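Local coordinates for glycosyl hydrolases family 31 family protein (Aspergillus niger, PDB 6DRU), which releases alpha-xylose from the non-reducing terminal glucose of xyloglucan oligosaccharides, as a family 31 glycoside hydrolase, at residues S323-V328 against D355-S360; P351-S356 against Y361-D366; Q642-F645 against L649-S652. All blocks are in the same frame, centred on the assembly; numbering follows the deposited sequence.

Contact 1 (S323-V328 against D355-S360); sequences SLWPSV and DSWNGS. With NAG (2-acetamido-2-deoxy-beta-D-glucopyranose), chain D.
The carbonyl oxygen of W357, whose indole packs against W325, is gripped twice: S360 N lies 3.1 Å from W357 O within the hairpin, and the amide NE2 of Q292 binds the same oxygen. The side-chain oxygen OE1 of Q292 in turn hydrogen-bonds S327 OG, which lies in plane at an edge of the W325 ring, so that the two ends of one side-chain amide bridge the two segments. With its CG anti to the backbone N (chi1 -180°), W357 reaches across and offers a face to the other indole. W325 CZ3 touches W357 CG at 3.5 Å, held above that face and offset toward its rim. The rings meet obliquely: the six-membered ring of W325 and the five-membered ring of W357 have centroids 4.3 Å apart and planes turned by 40°. W357 NE1 bonds Q287 OE1, fixing the rotation of its indole, whereas W325 NE1 makes a weak bond to D395 in the active site. The type I' turn from W357 to S360 closes the hairpin and carries a glycan, N358 ND2 being joined covalently to C1 of the N-acetylglucosamine at 1.5 Å. At the strand start, S356 N donates to D355 OD1 over 2.7 Å. W325 touches the bound xylose and W357 a bound glucose, so the oblique indole pair links two sugar contacts, consistent with a part in recognising xyloglucan fragments.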
ATOM      1  N   SER A 323     -18.965 -32.803 -14.630  1.00 56.29           N
ATOM      2  CA  SER A 323     -18.095 -31.645 -14.495  1.00 56.01           C
ATOM      3  C   SER A 323     -18.823 -30.484 -13.831  1.00 58.05           C
ATOM      4  O   SER A 323     -20.030 -30.297 -14.007  1.00 67.97           O
ATOM      5  CB  SER A 323     -17.571 -31.203 -15.865  1.00 59.32           C
ATOM      6  OG  SER A 323     -16.988 -29.913 -15.801  1.00 63.37           O
ATOM      7  N   LEU A 324     -18.069 -29.700 -13.063  1.00 56.02           N
ATOM      8  CA  LEU A 324     -18.586 -28.476 -12.470  1.00 61.18           C
ATOM      9  C   LEU A 324     -17.468 -27.445 -12.411  1.00 58.99           C
ATOM     10  O   LEU A 324     -16.312 -27.785 -12.143  1.00 54.80           O
ATOM     11  CB  LEU A 324     -19.163 -28.717 -11.068  1.00 55.16           C
ATOM     12  CG  LEU A 324     -18.215 -29.203  -9.970  1.00 54.30           C
ATOM     13  CD1 LEU A 324     -18.531 -28.519  -8.650  1.00 47.86           C
ATOM     14  CD2 LEU A 324     -18.305 -30.711  -9.822  1.00 63.48           C
ATOM     15  N   TRP A 325     -17.819 -26.193 -12.680  1.00 55.60           N
ATOM     16  CA  TRP A 325     -16.901 -25.072 -12.575  1.00 57.60           C
ATOM     17  C   TRP A 325     -17.223 -24.236 -11.340  1.00 56.27           C
ATOM     18  O   TRP A 325     -18.374 -24.200 -10.893  1.00 50.89           O
ATOM     19  CB  TRP A 325     -16.965 -24.178 -13.819  1.00 56.67           C
ATOM     20  CG  TRP A 325     -16.152 -24.673 -14.972  1.00 54.77           C
ATOM     21  CD1 TRP A 325     -15.814 -25.965 -15.245  1.00 61.33           C
ATOM     22  CD2 TRP A 325     -15.572 -23.877 -16.012  1.00 57.55           C
ATOM     23  NE1 TRP A 325     -15.060 -26.024 -16.392  1.00 62.25           N
ATOM     24  CE2 TRP A 325     -14.898 -24.754 -16.883  1.00 56.72           C
ATOM     25  CE3 TRP A 325     -15.559 -22.507 -16.292  1.00 62.00           C
ATOM     26  CZ2 TRP A 325     -14.220 -24.307 -18.014  1.00 56.39           C
ATOM     27  CZ3 TRP A 325     -14.885 -22.065 -17.414  1.00 56.66           C
ATOM     28  CH2 TRP A 325     -14.223 -22.962 -18.261  1.00 60.06           C
ATOM     29  N   PRO A 326     -16.229 -23.558 -10.761  1.00 51.32           N
ATOM     30  CA  PRO A 326     -16.485 -22.730  -9.576  1.00 48.87           C
ATOM     31  C   PRO A 326     -17.109 -21.378  -9.885  1.00 59.62           C
ATOM     32  O   PRO A 326     -17.382 -20.616  -8.950  1.00 61.71           O
ATOM     33  CB  PRO A 326     -15.082 -22.560  -8.978  1.00 50.96           C
ATOM     34  CG  PRO A 326     -14.181 -22.584 -10.164  1.00 50.83           C
ATOM     35  CD  PRO A 326     -14.805 -23.548 -11.146  1.00 51.67           C
ATOM     36  N   SER A 327     -17.352 -21.068 -11.153  1.00 52.28           N
ATOM     37  CA  SER A 327     -17.865 -19.762 -11.536  1.00 55.91           C
ATOM     38  C   SER A 327     -19.370 -19.680 -11.315  1.00 65.61           C
ATOM     39  O   SER A 327     -20.103 -20.660 -11.486  1.00 61.99           O
ATOM     40  CB  SER A 327     -17.540 -19.469 -13.001  1.00 57.13           C
ATOM     41  OG  SER A 327     -18.007 -20.508 -13.842  1.00 55.54           O
ATOM     42  N   VAL A 328     -19.828 -18.488 -10.938  1.00 64.26           N
ATOM     43  CA  VAL A 328     -21.245 -18.207 -10.750  1.00 52.15           C
ATOM     44  C   VAL A 328     -21.586 -16.938 -11.513  1.00 49.74           C
ATOM     45  O   VAL A 328     -20.897 -15.921 -11.375  1.00 53.36           O
ATOM     46  CB  VAL A 328     -21.604 -18.047  -9.260  1.00 39.54           C
ATOM     47  CG1 VAL A 328     -23.078 -17.700  -9.102  1.00 44.93           C
ATOM     48  CG2 VAL A 328     -21.258 -19.311  -8.489  1.00 43.79           C
ATOM     49  N   ASP A 355     -13.693 -12.940 -13.081  1.00 60.65           N
ATOM     50  CA  ASP A 355     -13.273 -13.315 -14.426  1.00 60.05           C
ATOM     51  C   ASP A 355     -14.478 -13.307 -15.360  1.00 62.24           C
ATOM     52  O   ASP A 355     -15.517 -12.722 -15.034  1.00 60.32           O
ATOM     53  CB  ASP A 355     -12.602 -14.694 -14.426  1.00 70.58           C
ATOM     54  CG  ASP A 355     -11.565 -14.846 -15.530  1.00 72.20           C
ATOM     55  OD1 ASP A 355     -11.706 -14.185 -16.583  1.00 65.77           O
ATOM     56  OD2 ASP A 355     -10.613 -15.636 -15.348  1.00 71.66           O
ATOM     57  N   SER A 356     -14.355 -13.956 -16.517  1.00 63.12           N
ATOM     58  CA  SER A 356     -15.455 -14.066 -17.462  1.00 46.78           C
ATOM     59  C   SER A 356     -15.415 -15.437 -18.121  1.00 56.31           C
ATOM     60  O   SER A 356     -14.371 -16.091 -18.182  1.00 60.51           O
ATOM     61  CB  SER A 356     -15.407 -12.969 -18.535  1.00 48.53           C
ATOM     62  OG  SER A 356     -14.250 -13.093 -19.342  1.00 55.14           O
ATOM     63  N   TRP A 357     -16.574 -15.857 -18.616  1.00 61.37           N
ATOM     64  CA  TRP A 357     -16.731 -17.103 -19.353  1.00 58.97           C
ATOM     65  C   TRP A 357     -18.147 -17.151 -19.902  1.00 61.77           C
ATOM     66  O   TRP A 357     -19.079 -16.636 -19.276  1.00 71.38           O
ATOM     67  CB  TRP A 357     -16.459 -18.333 -18.476  1.00 55.88           C
ATOM     68  CG  TRP A 357     -16.611 -19.618 -19.224  1.00 60.98           C
ATOM     69  CD1 TRP A 357     -17.624 -20.523 -19.106  1.00 63.60           C
ATOM     70  CD2 TRP A 357     -15.732 -20.129 -20.235  1.00 64.98           C
ATOM     71  NE1 TRP A 357     -17.424 -21.573 -19.969  1.00 65.27           N
ATOM     72  CE2 TRP A 357     -16.270 -21.354 -20.674  1.00 62.65           C
ATOM     73  CE3 TRP A 357     -14.540 -19.672 -20.805  1.00 62.55           C
ATOM     74  CZ2 TRP A 357     -15.656 -22.128 -21.657  1.00 65.87           C
ATOM     75  CZ3 TRP A 357     -13.933 -20.442 -21.781  1.00 58.04           C
ATOM     76  CH2 TRP A 357     -14.491 -21.655 -22.196  1.00 63.49           C
ATOM     77  N   ASN A 358     -18.296 -17.764 -21.078  1.00 66.94           N
ATOM     78  CA  ASN A 358     -19.604 -17.956 -21.702  1.00 60.05           C
ATOM     79  C   ASN A 358     -20.289 -16.616 -21.970  1.00 65.36           C
ATOM     80  O   ASN A 358     -21.513 -16.495 -21.887  1.00 69.48           O
ATOM     81  CB  ASN A 358     -20.483 -18.875 -20.841  1.00 65.30           C
ATOM     82  CG  ASN A 358     -21.738 -19.336 -21.554  1.00 62.66           C
ATOM     83  OD1 ASN A 358     -22.848 -18.967 -21.171  1.00 82.39           O
ATOM     84  ND2 ASN A 358     -21.571 -20.149 -22.591  1.00 59.34           N
ATOM     85  N   GLY A 359     -19.494 -15.595 -22.286  1.00 68.77           N
ATOM     86  CA  GLY A 359     -20.025 -14.282 -22.589  1.00 73.00           C
ATOM     87  C   GLY A 359     -20.530 -13.497 -21.401  1.00 65.60           C
ATOM     88  O   GLY A 359     -21.160 -12.451 -21.592  1.00 66.67           O
ATOM     89  N   SER A 360     -20.272 -13.961 -20.182  1.00 66.21           N
ATOM     90  CA  SER A 360     -20.725 -13.294 -18.970  1.00 63.95           C
ATOM     91  C   SER A 360     -19.567 -13.170 -17.993  1.00 63.21           C
ATOM     92  O   SER A 360     -18.720 -14.064 -17.904  1.00 63.99           O
ATOM     93  CB  SER A 360     -21.881 -14.058 -18.315  1.00 52.36           C
ATOM     94  OG  SER A 360     -22.918 -14.309 -19.246  1.00 70.57           O
TER
HETATM   95  C1  NAG D   1     -22.899 -20.634 -23.001  1.00 58.92           C
HETATM   96  C2  NAG D   1     -23.238 -20.510 -24.474  1.00 64.08           C
HETATM   97  C3  NAG D   1     -24.490 -21.199 -24.888  1.00 62.52           C
HETATM   98  C4  NAG D   1     -24.676 -22.532 -24.198  1.00 64.94           C
HETATM   99  C5  NAG D   1     -24.448 -22.384 -22.713  1.00 60.71           C
HETATM  100  C6  NAG D   1     -24.639 -23.718 -22.027  1.00 64.41           C
HETATM  101  C7  NAG D   1     -22.238 -18.388 -25.247  1.00 69.22           C
HETATM  102  C8  NAG D   1     -22.389 -16.914 -25.558  1.00 67.01           C
HETATM  103  N2  NAG D   1     -23.354 -19.126 -24.777  1.00 67.86           N
HETATM  104  O3  NAG D   1     -24.488 -21.357 -26.289  1.00 59.96           O
HETATM  105  O4  NAG D   1     -25.986 -22.992 -24.426  1.00 60.95           O
HETATM  106  O5  NAG D   1     -23.133 -21.933 -22.522  1.00 68.69           O
HETATM  107  O6  NAG D   1     -23.803 -23.792 -20.895  1.00 86.12           O
HETATM  108  O7  NAG D   1     -21.165 -18.936 -25.402  1.00 70.82           O

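Contact 2 (P351-S356 against Y361-D366); sequences PGTTDS and YIRNYD
T354 turns its hydroxyl between its own backbone N and carbonyl carbon (chi1 53°), which brings OG1 to the backbone of the facing strand, where N364 N donates to T354 OG1 over 3.2 Å. R363, bent at chi2 (148°), curls its guanidinium back to the start of the other segment. Here R363 NH1 and NH2 both approach P351 O near the guanidinium plane, each 3.1 Å away and each a weak bond, while T353 N sits above one face of the group. Toward the hairpin turn the backbones pair antiparallel, with a classic beta bulge, T354 and D355 both facing I362. T354 N reaches I362 O at 2.9 Å in the carbonyl plane, and D355 N adds a weak bond to the same oxygen. Past the bulge, I362 N donates almost straight to D355 O over 2.9 Å. On one face of the hairpin S356 CB packs against Y361 CD2 at 3.5 Å; on the other, I362 CD1 meets D355 CB. R363 NH2 has stronger partners across the subunit interface, N408 OD1 and Y361 OH of the second subunit, and Y361 OH likewise bonds R363 and D330 of that subunit. The two weak bonds to P351 O may help to place a guanidinium whose stronger hydrogen bonds cross to the other chain, making this bulged hairpin part of the interface with the second subunit.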
ATOM      1  N   PRO A 351     -17.369  -3.930  -9.041  1.00 53.18           N
ATOM      2  CA  PRO A 351     -18.537  -4.810  -8.864  1.00 47.70           C
ATOM      3  C   PRO A 351     -18.228  -6.090  -8.110  1.00 54.97           C
ATOM      4  O   PRO A 351     -19.115  -6.632  -7.437  1.00 54.94           O
ATOM      5  CB  PRO A 351     -18.977  -5.099 -10.306  1.00 54.70           C
ATOM      6  CG  PRO A 351     -17.752  -4.862 -11.132  1.00 48.79           C
ATOM      7  CD  PRO A 351     -17.028  -3.736 -10.460  1.00 52.95           C
ATOM      8  N   GLY A 352     -16.996  -6.586  -8.192  1.00 55.05           N
ATOM      9  CA  GLY A 352     -16.612  -7.812  -7.522  1.00 50.59           C
ATOM     10  C   GLY A 352     -16.407  -8.994  -8.444  1.00 55.05           C
ATOM     11  O   GLY A 352     -16.045 -10.074  -7.961  1.00 57.04           O
ATOM     12  N   THR A 353     -16.634  -8.833  -9.746  1.00 60.35           N
ATOM     13  CA  THR A 353     -16.423  -9.927 -10.685  1.00 45.66           C
ATOM     14  C   THR A 353     -14.953 -10.320 -10.727  1.00 56.26           C
ATOM     15  O   THR A 353     -14.062  -9.469 -10.679  1.00 55.34           O
ATOM     16  CB  THR A 353     -16.898  -9.526 -12.082  1.00 54.92           C
ATOM     17  OG1 THR A 353     -16.388  -8.225 -12.408  1.00 64.25           O
ATOM     18  CG2 THR A 353     -18.417  -9.502 -12.141  1.00 45.43           C
ATOM     19  N   THR A 354     -14.704 -11.625 -10.826  1.00 58.76           N
ATOM     20  CA  THR A 354     -13.350 -12.160 -10.778  1.00 57.24           C
ATOM     21  C   THR A 354     -12.817 -12.589 -12.138  1.00 64.83           C
ATOM     22  O   THR A 354     -11.597 -12.605 -12.334  1.00 64.00           O
ATOM     23  CB  THR A 354     -13.289 -13.351  -9.817  1.00 54.36           C
ATOM     24  OG1 THR A 354     -14.293 -14.310 -10.176  1.00 57.15           O
ATOM     25  CG2 THR A 354     -13.534 -12.889  -8.389  1.00 49.73           C
ATOM     26  N   ASP A 355     -13.693 -12.940 -13.081  1.00 60.65           N
ATOM     27  CA  ASP A 355     -13.273 -13.315 -14.426  1.00 60.05           C
ATOM     28  C   ASP A 355     -14.478 -13.307 -15.360  1.00 62.24           C
ATOM     29  O   ASP A 355     -15.517 -12.722 -15.034  1.00 60.32           O
ATOM     30  CB  ASP A 355     -12.602 -14.694 -14.426  1.00 70.58           C
ATOM     31  CG  ASP A 355     -11.565 -14.846 -15.530  1.00 72.20           C
ATOM     32  OD1 ASP A 355     -11.706 -14.185 -16.583  1.00 65.77           O
ATOM     33  OD2 ASP A 355     -10.613 -15.636 -15.348  1.00 71.66           O
ATOM     34  N   SER A 356     -14.355 -13.956 -16.517  1.00 63.12           N
ATOM     35  CA  SER A 356     -15.455 -14.066 -17.462  1.00 46.78           C
ATOM     36  C   SER A 356     -15.415 -15.437 -18.121  1.00 56.31           C
ATOM     37  O   SER A 356     -14.371 -16.091 -18.182  1.00 60.51           O
ATOM     38  CB  SER A 356     -15.407 -12.969 -18.535  1.00 48.53           C
ATOM     39  OG  SER A 356     -14.250 -13.093 -19.342  1.00 55.14           O
ATOM     40  N   TYR A 361     -19.533 -12.060 -17.262  1.00 54.74           N
ATOM     41  CA  TYR A 361     -18.565 -11.900 -16.189  1.00 58.90           C
ATOM     42  C   TYR A 361     -19.089 -12.567 -14.925  1.00 59.95           C
ATOM     43  O   TYR A 361     -20.276 -12.466 -14.600  1.00 63.55           O
ATOM     44  CB  TYR A 361     -18.272 -10.419 -15.952  1.00 57.67           C
ATOM     45  CG  TYR A 361     -17.515  -9.783 -17.097  1.00 56.77           C
ATOM     46  CD1 TYR A 361     -18.187  -9.192 -18.158  1.00 54.90           C
ATOM     47  CD2 TYR A 361     -16.125  -9.795 -17.126  1.00 54.59           C
ATOM     48  CE1 TYR A 361     -17.496  -8.618 -19.212  1.00 50.56           C
ATOM     49  CE2 TYR A 361     -15.425  -9.226 -18.176  1.00 48.39           C
ATOM     50  CZ  TYR A 361     -16.116  -8.639 -19.214  1.00 53.01           C
ATOM     51  OH  TYR A 361     -15.424  -8.070 -20.259  1.00 54.29           O
ATOM     52  N   ILE A 362     -18.200 -13.260 -14.214  1.00 52.88           N
ATOM     53  CA  ILE A 362     -18.593 -14.212 -13.184  1.00 53.82           C
ATOM     54  C   ILE A 362     -17.836 -13.930 -11.891  1.00 57.31           C
ATOM     55  O   ILE A 362     -16.925 -13.102 -11.836  1.00 52.02           O
ATOM     56  CB  ILE A 362     -18.360 -15.667 -13.634  1.00 51.69           C
ATOM     57  CG1 ILE A 362     -16.948 -15.830 -14.204  1.00 53.69           C
ATOM     58  CG2 ILE A 362     -19.392 -16.070 -14.670  1.00 54.31           C
ATOM     59  CD1 ILE A 362     -15.893 -16.239 -13.187  1.00 51.13           C
ATOM     60  N   ARG A 363     -18.236 -14.650 -10.842  1.00 52.54           N
ATOM     61  CA  ARG A 363     -17.564 -14.643  -9.549  1.00 54.01           C
ATOM     62  C   ARG A 363     -17.361 -16.083  -9.105  1.00 58.11           C
ATOM     63  O   ARG A 363     -18.289 -16.894  -9.186  1.00 62.39           O
ATOM     64  CB  ARG A 363     -18.382 -13.883  -8.496  1.00 51.19           C
ATOM     65  CG  ARG A 363     -18.827 -12.495  -8.917  1.00 58.47           C
ATOM     66  CD  ARG A 363     -20.166 -12.135  -8.287  1.00 56.30           C
ATOM     67  NE  ARG A 363     -20.702 -10.887  -8.823  1.00 61.69           N
ATOM     68  CZ  ARG A 363     -20.542  -9.697  -8.253  1.00 58.23           C
ATOM     69  NH1 ARG A 363     -19.866  -9.586  -7.116  1.00 58.18           N
ATOM     70  NH2 ARG A 363     -21.061  -8.617  -8.819  1.00 55.42           N
ATOM     71  N   ASN A 364     -16.156 -16.402  -8.640  1.00 50.15           N
ATOM     72  CA  ASN A 364     -15.882 -17.734  -8.119  1.00 44.54           C
ATOM     73  C   ASN A 364     -16.456 -17.884  -6.718  1.00 55.69           C
ATOM     74  O   ASN A 364     -16.369 -16.968  -5.895  1.00 58.70           O
ATOM     75  CB  ASN A 364     -14.379 -18.006  -8.091  1.00 53.02           C
ATOM     76  CG  ASN A 364     -13.871 -18.621  -9.378  1.00 57.18           C
ATOM     77  OD1 ASN A 364     -14.491 -18.487 -10.433  1.00 57.23           O
ATOM     78  ND2 ASN A 364     -12.736 -19.306  -9.297  1.00 50.16           N
ATOM     79  N   TYR A 365     -17.047 -19.045  -6.449  1.00 58.29           N
ATOM     80  CA  TYR A 365     -17.509 -19.325  -5.100  1.00 54.34           C
ATOM     81  C   TYR A 365     -16.310 -19.472  -4.166  1.00 59.60           C
ATOM     82  O   TYR A 365     -15.191 -19.773  -4.591  1.00 63.53           O
ATOM     83  CB  TYR A 365     -18.384 -20.582  -5.075  1.00 45.01           C
ATOM     84  CG  TYR A 365     -17.664 -21.858  -4.693  1.00 58.72           C
ATOM     85  CD1 TYR A 365     -18.002 -22.537  -3.529  1.00 53.06           C
ATOM     86  CD2 TYR A 365     -16.646 -22.380  -5.485  1.00 61.79           C
ATOM     87  CE1 TYR A 365     -17.355 -23.700  -3.163  1.00 54.92           C
ATOM     88  CE2 TYR A 365     -15.987 -23.545  -5.124  1.00 60.32           C
ATOM     89  CZ  TYR A 365     -16.348 -24.200  -3.961  1.00 64.34           C
ATOM     90  OH  TYR A 365     -15.706 -25.359  -3.592  1.00 63.40           O
ATOM     91  N   ASP A 366     -16.550 -19.252  -2.878  1.00 64.09           N
ATOM     92  CA  ASP A 366     -15.472 -19.198  -1.892  1.00 63.90           C
ATOM     93  C   ASP A 366     -15.280 -20.583  -1.287  1.00 58.82           C
ATOM     94  O   ASP A 366     -15.973 -20.962  -0.340  1.00 57.77           O
ATOM     95  CB  ASP A 366     -15.783 -18.158  -0.823  1.00 57.89           C
ATOM     96  CG  ASP A 366     -14.605 -17.893   0.091  1.00 58.94           C
ATOM     97  OD1 ASP A 366     -13.501 -18.402  -0.196  1.00 61.16           O
ATOM     98  OD2 ASP A 366     -14.785 -17.178   1.100  1.00 74.26           O
TER

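Contact 3 (Q642-F645 against L649-S652); sequences QYMF and LLVS
V651 fits its branched side chain into the notch between Y643 and F645, three residues that point to the same side of the paired strands. The ring of Y643 swings over the valine because its CG lies between the backbone N and the carbonyl carbon (chi1 64°), so the two side chains run side by side. V651 CB rests on one face of the ring in a CH-pi contact, 4.1 Å from the Y643 centroid and displaced toward the rim. One methyl, V651 CG1, continues along the tyrosine to its hydroxyl, 3.8 Å from Y643 OH; the other, CG2, turns to F645 and meets its CB at 3.9 Å. The phenyl ring itself leads away, and L649 CD1 touches it more loosely, at the edge, 4.3 Å from F645 CD2. The strands form an antiparallel beta hairpin within the sheet of the C-terminal domain, flanked by strand 614-615 on the side of M644 and by strand 703-705 on the side of L650. V651 N donates to Y643 O over 2.9 Å, and Y643 N returns a bond to V651 O at 3.2 Å. On the reverse face M644 folds back at both chi2 and chi3, and its sulfur bulges onto the base of L650, with M644 SD 3.8 Å from L650 CB. Farther along, the aliphatic part of Q642 lies against S652, its CG touching both CB and OG of the serine, while Q642 NE2 bonds Y665 O. The tyrosine side of the hairpin is pressed against the catalytic barrel domain: V499 and L503 of helix 492-508 touch Y643, whose hydroxyl is held by F550 O and W547 NE1.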
ATOM      1  N   GLN A 642      11.722 -41.709 -18.803  1.00 72.20           N
ATOM      2  CA  GLN A 642      11.606 -43.080 -18.328  1.00 60.63           C
ATOM      3  C   GLN A 642      11.299 -43.069 -16.838  1.00 58.72           C
ATOM      4  O   GLN A 642      11.644 -42.120 -16.127  1.00 72.11           O
ATOM      5  CB  GLN A 642      12.887 -43.890 -18.572  1.00 58.60           C
ATOM      6  CG  GLN A 642      13.406 -43.882 -19.998  1.00 71.79           C
ATOM      7  CD  GLN A 642      14.651 -44.739 -20.158  1.00 69.74           C
ATOM      8  OE1 GLN A 642      15.256 -44.788 -21.230  1.00 65.97           O
ATOM      9  NE2 GLN A 642      15.037 -45.425 -19.087  1.00 57.86           N
ATOM     10  N   TYR A 643      10.654 -44.133 -16.365  1.00 51.33           N
ATOM     11  CA  TYR A 643      10.297 -44.214 -14.958  1.00 54.68           C
ATOM     12  C   TYR A 643       9.928 -45.647 -14.616  1.00 56.83           C
ATOM     13  O   TYR A 643       9.631 -46.460 -15.494  1.00 59.25           O
ATOM     14  CB  TYR A 643       9.132 -43.279 -14.617  1.00 59.45           C
ATOM     15  CG  TYR A 643       7.836 -43.631 -15.311  1.00 59.22           C
ATOM     16  CD1 TYR A 643       7.577 -43.196 -16.603  1.00 51.73           C
ATOM     17  CD2 TYR A 643       6.868 -44.394 -14.667  1.00 47.06           C
ATOM     18  CE1 TYR A 643       6.393 -43.514 -17.239  1.00 57.34           C
ATOM     19  CE2 TYR A 643       5.682 -44.718 -15.294  1.00 45.96           C
ATOM     20  CZ  TYR A 643       5.449 -44.274 -16.580  1.00 56.77           C
ATOM     21  OH  TYR A 643       4.267 -44.592 -17.212  1.00 58.82           O
ATOM     22  N   MET A 644       9.949 -45.941 -13.320  1.00 59.00           N
ATOM     23  CA  MET A 644       9.481 -47.218 -12.805  1.00 54.88           C
ATOM     24  C   MET A 644       8.015 -47.074 -12.413  1.00 60.21           C
ATOM     25  O   MET A 644       7.686 -46.309 -11.500  1.00 71.72           O
ATOM     26  CB  MET A 644      10.326 -47.664 -11.612  1.00 59.00           C
ATOM     27  CG  MET A 644      11.755 -48.061 -11.972  1.00 74.74           C
ATOM     28  SD  MET A 644      11.905 -49.646 -12.823  1.00 74.76           S
ATOM     29  CE  MET A 644      11.368 -50.783 -11.547  1.00 62.70           C
ATOM     30  N   PHE A 645       7.139 -47.799 -13.103  1.00 62.42           N
ATOM     31  CA  PHE A 645       5.721 -47.845 -12.750  1.00 54.45           C
ATOM     32  C   PHE A 645       5.528 -49.008 -11.788  1.00 61.93           C
ATOM     33  O   PHE A 645       5.412 -50.163 -12.202  1.00 79.21           O
ATOM     34  CB  PHE A 645       4.855 -47.989 -13.995  1.00 51.61           C
ATOM     35  CG  PHE A 645       3.386 -47.897 -13.718  1.00 59.84           C
ATOM     36  CD1 PHE A 645       2.844 -46.745 -13.175  1.00 63.95           C
ATOM     37  CD2 PHE A 645       2.546 -48.959 -14.000  1.00 57.45           C
ATOM     38  CE1 PHE A 645       1.492 -46.657 -12.916  1.00 66.43           C
ATOM     39  CE2 PHE A 645       1.191 -48.875 -13.744  1.00 60.50           C
ATOM     40  CZ  PHE A 645       0.664 -47.721 -13.203  1.00 56.36           C
ATOM     41  N   LEU A 649       7.984 -52.646 -13.098  1.00 69.74           N
ATOM     42  CA  LEU A 649       7.876 -52.244 -14.494  1.00 58.43           C
ATOM     43  C   LEU A 649       8.711 -51.001 -14.765  1.00 64.93           C
ATOM     44  O   LEU A 649       8.713 -50.059 -13.969  1.00 79.50           O
ATOM     45  CB  LEU A 649       6.416 -51.980 -14.868  1.00 59.58           C
ATOM     46  CG  LEU A 649       5.494 -53.200 -14.886  1.00 63.12           C
ATOM     47  CD1 LEU A 649       4.065 -52.786 -15.189  1.00 54.51           C
ATOM     48  CD2 LEU A 649       5.980 -54.218 -15.903  1.00 63.71           C
ATOM     49  N   LEU A 650       9.423 -51.004 -15.891  1.00 57.31           N
ATOM     50  CA  LEU A 650      10.150 -49.838 -16.380  1.00 52.17           C
ATOM     51  C   LEU A 650       9.538 -49.416 -17.708  1.00 62.74           C
ATOM     52  O   LEU A 650       9.543 -50.192 -18.669  1.00 70.26           O
ATOM     53  CB  LEU A 650      11.640 -50.138 -16.541  1.00 53.58           C
ATOM     54  CG  LEU A 650      12.469 -49.034 -17.199  1.00 63.07           C
ATOM     55  CD1 LEU A 650      12.854 -47.978 -16.175  1.00 61.59           C
ATOM     56  CD2 LEU A 650      13.706 -49.603 -17.874  1.00 55.84           C
ATOM     57  N   VAL A 651       9.033 -48.185 -17.768  1.00 66.75           N
ATOM     58  CA  VAL A 651       8.269 -47.695 -18.908  1.00 64.18           C
ATOM     59  C   VAL A 651       9.035 -46.562 -19.577  1.00 62.06           C
ATOM     60  O   VAL A 651       9.706 -45.772 -18.904  1.00 64.39           O
ATOM     61  CB  VAL A 651       6.863 -47.226 -18.472  1.00 60.33           C
ATOM     62  CG1 VAL A 651       6.029 -46.809 -19.676  1.00 61.12           C
ATOM     63  CG2 VAL A 651       6.159 -48.321 -17.680  1.00 50.76           C
ATOM     64  N   SER A 652       8.934 -46.490 -20.906  1.00 58.57           N
ATOM     65  CA  SER A 652       9.538 -45.405 -21.680  1.00 66.00           C
ATOM     66  C   SER A 652       8.708 -45.208 -22.941  1.00 72.30           C
ATOM     67  O   SER A 652       8.809 -45.997 -23.894  1.00 71.06           O
ATOM     68  CB  SER A 652      10.995 -45.694 -22.025  1.00 62.29           C
ATOM     69  OG  SER A 652      11.534 -44.675 -22.849  1.00 63.74           O
TER

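Overall arrangement
From the N terminus, strand 319-328 of the barrel supplies the first half of contact 1, which closes across 26 intervening residues, helix 335-340 among them, when the chain returns at 355-360. Contact 2 opens at 351-356, before contact 1 has closed, and closes a hairpin over four residues at 361-366, so the two cross along the chain and share D355 and S356. Strand 360-364 lies between the other two strands in the sheet, and V328 N meets R363 O at 2.8 Å, joining both contacts. Contact 3 follows in series, closing a hairpin over three residues in the C-terminal domain on the opposite side of the chain's centre, its centre about 39 Å from that of contact 1.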